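Long-range contacts in PlzA (Borrelia burgdorferi, PDB 7MIE), which binds the bacterial second messenger c-di-GMP through a PilZ-type domain and probably acts as a receptor in c-di-GMP signalling: residues A[122-127]-A[140-145]; A[58-63]-A[90-95]. All blocks are in the same frame, centred on the assembly; numbering follows the deposited sequence. Where two conformers were deposited one is given.

Interaction 1 (A[122-127]-A[140-145]); sequences KLLSAS and TLEFLS. With EDO (1,2-ethanediol), chain F.
The carbonyl oxygen of Lys122 is met by two groups of the facing strand: Glu142 N donates to it within the carbonyl plane at 2.9 Å, and the CA-H of Leu141 leans on the same oxygen. Lys122 N returns a bond to Glu142 O at 3.0 Å, completing a hydrogen-bonded antiparallel pair. Further along, Leu124 N and Ser125 O both turn to Thr140: Leu124 N reaches Thr140 O at 2.8 Å, while Thr140 N donates a hydrogen bond to Ser125 O at 2.9 Å. Two residues thus oppose one, with Leu124 at phi -98° and psi -38°, and its CB is turned towards the partner strand. There Leu124 CD1 packs obliquely on Glu142 CB and near OE2. Placing its CG opposite the backbone N (chi1 177°), Glu142 runs alongside the extended Lys122 chain, both pointing the same way, and OE1 forms a long salt bridge of 3.5 Å with Lys122 NZ. The lower part of the lysine is crossed at nearly a right angle by Leu144, whose CD2 touches Lys122 CG at 3.6 Å. On the other face, Leu123 CD1 meets Leu141 CD2 at 4.0 Å, and Leu141 continues inward against Leu79 and Leu81. Beside the paired serine and threonine, a 1,2-ethanediol, probably from the crystallisation liquor, accepts a hydrogen bond from Ser125 OG at 2.6 Å on O2 and is also bonded to Leu138 O. The arrangement is a classic beta bulge in the hairpin of strands 119-131 and 134-143, within the curled antiparallel sheet of the PilZN3 domain.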
loop_
_atom_site.group_PDB
_atom_site.type_symbol
_atom_site.label_atom_id
_atom_site.label_comp_id
_atom_site.label_asym_id
_atom_site.label_seq_id
_atom_site.Cartn_x
_atom_site.Cartn_y
_atom_site.Cartn_z
ATOM N N LYS A 122 3.910 12.867 15.021
ATOM C CA LYS A 122 5.328 13.196 14.960
ATOM C C LYS A 122 5.973 12.334 13.879
ATOM O O LYS A 122 5.599 11.160 13.680
ATOM C CB LYS A 122 5.995 13.023 16.330
ATOM C CG LYS A 122 5.950 11.636 16.935
ATOM C CD LYS A 122 6.944 11.434 18.086
ATOM C CE LYS A 122 7.297 9.970 18.265
ATOM N NZ LYS A 122 7.761 9.642 19.639
ATOM N N LEU A 123 6.932 12.921 13.169
ATOM C CA LEU A 123 7.592 12.206 12.091
ATOM C C LEU A 123 8.591 11.215 12.687
ATOM O O LEU A 123 9.483 11.624 13.430
ATOM C CB LEU A 123 8.331 13.224 11.210
ATOM C CG LEU A 123 9.062 12.642 9.988
ATOM C CD1 LEU A 123 8.052 12.092 8.973
ATOM C CD2 LEU A 123 9.906 13.747 9.326
ATOM N N LEU A 124 8.497 9.939 12.297
ATOM C CA LEU A 124 9.459 8.943 12.775
ATOM C C LEU A 124 10.570 8.693 11.763
ATOM O O LEU A 124 11.715 8.407 12.161
ATOM C CB LEU A 124 8.776 7.602 13.089
ATOM C CG LEU A 124 7.742 7.621 14.209
ATOM C CD1 LEU A 124 7.217 6.195 14.447
ATOM C CD2 LEU A 124 8.350 8.174 15.490
ATOM N N SER A 125 10.222 8.692 10.475
ATOM C CA SER A 125 11.137 8.324 9.416
ATOM C C SER A 125 10.588 8.864 8.107
ATOM O O SER A 125 9.387 9.140 8.046
ATOM C CB SER A 125 11.206 6.787 9.324
ATOM O OG SER A 125 12.262 6.440 8.415
ATOM N N ALA A 126 11.444 8.980 7.078
ATOM C CA ALA A 126 11.041 9.401 5.745
ATOM C C ALA A 126 11.985 8.788 4.720
ATOM O O ALA A 126 13.168 8.525 5.021
ATOM C CB ALA A 126 11.104 10.917 5.663
ATOM N N SER A 127 11.426 8.488 3.547
ATOM C CA SER A 127 12.247 8.078 2.423
ATOM C C SER A 127 11.921 8.923 1.207
ATOM O O SER A 127 10.887 9.622 1.160
ATOM C CB SER A 127 12.082 6.604 2.092
ATOM O OG SER A 127 10.734 6.341 1.766
ATOM N N THR A 140 6.665 8.249 7.653
ATOM C CA THR A 140 6.063 7.461 8.720
ATOM C C THR A 140 5.738 8.420 9.858
ATOM O O THR A 140 6.662 9.089 10.376
ATOM C CB THR A 140 7.044 6.371 9.172
ATOM O OG1 THR A 140 7.446 5.521 8.088
ATOM C CG2 THR A 140 6.491 5.542 10.327
ATOM N N LEU A 141 4.467 8.492 10.228
ATOM C CA LEU A 141 3.972 9.438 11.216
ATOM C C LEU A 141 3.316 8.669 12.360
ATOM O O LEU A 141 2.407 7.873 12.119
ATOM C CB LEU A 141 2.955 10.369 10.548
ATOM C CG LEU A 141 3.540 11.267 9.453
ATOM C CD1 LEU A 141 2.416 11.776 8.563
ATOM C CD2 LEU A 141 4.261 12.444 10.117
ATOM N N GLU A 142 3.722 8.997 13.593
ATOM C CA GLU A 142 3.150 8.365 14.771
ATOM C C GLU A 142 2.077 9.266 15.386
ATOM O O GLU A 142 2.280 10.467 15.560
ATOM C CB GLU A 142 4.276 8.135 15.783
ATOM C CG GLU A 142 3.753 7.540 17.092
ATOM C CD GLU A 142 4.859 7.060 18.011
ATOM O OE1 GLU A 142 4.990 7.631 19.106
ATOM O OE2 GLU A 142 5.584 6.125 17.614
ATOM N N PHE A 143 0.933 8.671 15.754
ATOM C CA PHE A 143 -0.141 9.334 16.477
ATOM C C PHE A 143 0.323 9.672 17.896
ATOM O O PHE A 143 0.765 8.805 18.630
ATOM C CB PHE A 143 -1.378 8.428 16.481
ATOM C CG PHE A 143 -2.058 8.371 15.128
ATOM C CD1 PHE A 143 -2.813 9.446 14.661
ATOM C CD2 PHE A 143 -1.901 7.266 14.310
ATOM C CE1 PHE A 143 -3.423 9.403 13.414
ATOM C CE2 PHE A 143 -2.506 7.207 13.059
ATOM C CZ PHE A 143 -3.268 8.285 12.619
ATOM N N LEU A 144 0.231 10.937 18.282
ATOM C CA LEU A 144 0.600 11.348 19.632
ATOM C C LEU A 144 -0.575 11.257 20.620
ATOM O O LEU A 144 -0.385 11.352 21.829
ATOM C CB LEU A 144 1.225 12.745 19.579
ATOM C CG LEU A 144 2.612 12.785 18.924
ATOM C CD1 LEU A 144 3.172 14.197 18.904
ATOM C CD2 LEU A 144 3.596 11.835 19.619
ATOM N N SER A 145 -1.790 11.140 20.112
ATOM C CA SER A 145 -2.905 10.746 20.958
ATOM C C SER A 145 -3.613 9.598 20.253
ATOM O O SER A 145 -3.347 9.359 19.082
ATOM C CB SER A 145 -3.842 11.892 21.201
ATOM O OG SER A 145 -4.438 12.302 19.982
HETATM C C1 EDO F . 9.291 5.492 4.849
HETATM O O1 EDO F . 8.761 6.390 5.837
HETATM C C2 EDO F . 10.593 4.865 5.099
HETATM O O2 EDO F . 11.237 5.441 6.219
#

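Interaction 2 (A[58-63]-A[90-95])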
loop_
_atom_site.group_PDB
_atom_site.type_symbol
_atom_site.label_atom_id
_atom_site.label_comp_id
_atom_site.label_asym_id
_atom_site.label_seq_id
_atom_site.Cartn_x
_atom_site.Cartn_y
_atom_site.Cartn_z
ATOM N N ILE A 58 -5.672 12.673 2.586
ATOM C CA ILE A 58 -5.606 13.140 3.947
ATOM C C ILE A 58 -4.936 14.525 3.948
ATOM O O ILE A 58 -3.943 14.696 3.268
ATOM C CB ILE A 58 -4.786 12.158 4.771
ATOM C CG1 ILE A 58 -4.864 12.509 6.244
ATOM C CG2 ILE A 58 -3.347 11.943 4.277
ATOM C CD1 ILE A 58 -4.791 11.239 7.053
ATOM N N GLU A 59 -5.406 15.402 4.834
ATOM C CA GLU A 59 -4.816 16.733 4.985
ATOM C C GLU A 59 -3.830 16.757 6.146
ATOM O O GLU A 59 -4.142 16.291 7.258
ATOM C CB GLU A 59 -5.951 17.729 5.236
ATOM C CG GLU A 59 -5.437 19.158 5.133
ATOM C CD GLU A 59 -6.472 20.243 5.435
ATOM O OE1 GLU A 59 -7.665 19.914 5.648
ATOM O OE2 GLU A 59 -6.068 21.449 5.401
ATOM N N MET A 60 -2.624 17.305 5.915
ATOM C CA MET A 60 -1.682 17.552 6.988
ATOM C C MET A 60 -1.591 19.060 7.239
ATOM O O MET A 60 -1.498 19.803 6.270
ATOM C CB MET A 60 -0.303 17.063 6.546
ATOM C CG MET A 60 0.850 17.782 7.233
ATOM S SD MET A 60 1.226 16.965 8.779
ATOM C CE MET A 60 1.842 15.445 8.030
ATOM N N ARG A 61 -1.633 19.470 8.516
ATOM C CA ARG A 61 -1.455 20.862 8.894
ATOM C C ARG A 61 -0.209 21.008 9.750
ATOM O O ARG A 61 0.019 20.238 10.697
ATOM C CB ARG A 61 -2.579 21.284 9.839
ATOM C CG ARG A 61 -3.794 21.833 9.140
ATOM C CD ARG A 61 -3.550 23.286 8.734
ATOM N NE ARG A 61 -4.759 23.046 8.026
ATOM C CZ ARG A 61 -5.966 23.422 8.421
ATOM N NH1 ARG A 61 -6.104 24.176 9.503
ATOM N NH2 ARG A 61 -7.009 23.091 7.686
ATOM N N ILE A 62 0.591 22.031 9.410
ATOM C CA ILE A 62 1.815 22.338 10.142
ATOM C C ILE A 62 1.776 23.833 10.399
ATOM O O ILE A 62 2.141 24.622 9.525
ATOM C CB ILE A 62 3.062 21.913 9.350
ATOM C CG1 ILE A 62 3.010 20.422 8.953
ATOM C CG2 ILE A 62 4.332 22.205 10.179
ATOM C CD1 ILE A 62 3.781 20.106 7.699
ATOM N N GLY A 63 1.249 24.213 11.567
ATOM C CA GLY A 63 0.848 25.595 11.775
ATOM C C GLY A 63 -0.297 25.953 10.827
ATOM O O GLY A 63 -1.331 25.277 10.807
ATOM N N PRO A 90 10.257 19.312 4.520
ATOM C CA PRO A 90 10.926 20.490 5.057
ATOM C C PRO A 90 10.050 21.335 5.999
ATOM O O PRO A 90 10.563 21.931 6.958
ATOM C CB PRO A 90 11.438 21.255 3.813
ATOM C CG PRO A 90 10.664 20.705 2.638
ATOM C CD PRO A 90 10.135 19.344 3.050
ATOM N N ALA A 91 8.741 21.420 5.716
ATOM C CA ALA A 91 7.852 22.154 6.615
ATOM C C ALA A 91 7.857 21.519 8.003
ATOM O O ALA A 91 7.820 22.215 9.019
ATOM C CB ALA A 91 6.442 22.253 6.072
ATOM N N LEU A 92 7.863 20.180 8.059
ATOM C CA LEU A 92 7.862 19.503 9.358
ATOM C C LEU A 92 9.156 19.812 10.099
ATOM O O LEU A 92 9.113 19.992 11.304
ATOM C CB LEU A 92 7.746 17.982 9.185
ATOM C CG LEU A 92 6.336 17.465 8.923
ATOM C CD1 LEU A 92 6.415 15.996 8.490
ATOM C CD2 LEU A 92 5.455 17.610 10.160
ATOM N N ALA A 93 10.275 19.857 9.363
ATOM C CA ALA A 93 11.569 20.093 10.000
ATOM C C ALA A 93 11.579 21.443 10.691
ATOM O O ALA A 93 12.224 21.580 11.721
ATOM C CB ALA A 93 12.656 20.022 8.966
ATOM N N LYS A 94 10.867 22.421 10.118
ATOM C CA LYS A 94 10.830 23.758 10.694
ATOM C C LYS A 94 9.964 23.768 11.957
ATOM O O LYS A 94 10.035 24.680 12.775
ATOM C CB LYS A 94 10.374 24.718 9.603
ATOM C CG LYS A 94 11.445 24.898 8.533
ATOM C CD LYS A 94 11.027 25.760 7.371
ATOM C CE LYS A 94 12.229 26.484 6.799
ATOM N NZ LYS A 94 11.803 27.594 5.914
ATOM N N ASN A 95 9.131 22.741 12.131
ATOM C CA ASN A 95 8.227 22.699 13.265
ATOM C C ASN A 95 8.603 21.547 14.211
ATOM O O ASN A 95 7.728 20.965 14.840
ATOM C CB ASN A 95 6.790 22.528 12.747
ATOM C CG ASN A 95 5.739 22.932 13.757
ATOM O OD1 ASN A 95 5.850 24.018 14.323
ATOM N ND2 ASN A 95 4.737 22.082 14.003
#
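Ile62 carries the contact between strand 57-62 and helix 88-94, its CB directed at the helix and its two branches dividing between Ala91, Leu92 and Asn95, just past the helix end. From CB, the CG2 methyl lies against Asn95 CB at 3.6 Å and also comes within 3.7 Å of the Ala91 carbonyl O. The other branch starts at CG1, set beside the backbone N (chi1 -55°), which rests 3.9 Å from Leu92 CD2. At the tip, CD1 fits between two residues of the helix, 3.8 Å from Ala91 CB and 3.9 Å from Leu92 CG. The Ile62 and Leu92 side chains run nearly perpendicular, while those of Ile62 and Asn95 run past one another head to tail. Met60, two residues earlier on the same side of the strand, adds a looser touch from SD to Leu92 CD2 at 4.5 Å. No hydrogen bond joins the segments. The amide of Asn95 finds its polar partner elsewhere, ND2 donating to Leu98 O, while CB and the amide group lie against the Ile62 CG2 methyl. The segment axes approach to 9.3 Å at an angle of 36°, so the helix lies obliquely over the strand end. Behind this apolar layer, Leu92 continues onto Leu139 and Met60 onto Leu141 and Phe83, while Ala91 borders Tyr65; the helix thus packs through Ala91 and Leu92 on strands 57-62, 65-74 and 134-143 of the curled sheet.

Overall arrangement
Followed from the N terminus, the chain enters interaction 2 first: strand 57-62 is left, strands 65-74 and 78-84 are laid down, and the loop closes when helix 88-94 returns to the starting strand. Only after this, beyond strand 98-102, does interaction 1 open, and it closes a shorter hairpin, with 12 residues, mostly strand, between its segments. The two contacts are in series, neither nested nor crossed. Their centres lie about 12 Å apart, and they meet where Leu141 CD1 packs on Met60 CE at 3.8 Å and Leu123 approaches Leu92. Together they tie helix 88-94, strand 57-62 and the hairpin 119-143 together, away from the c-di-GMP site.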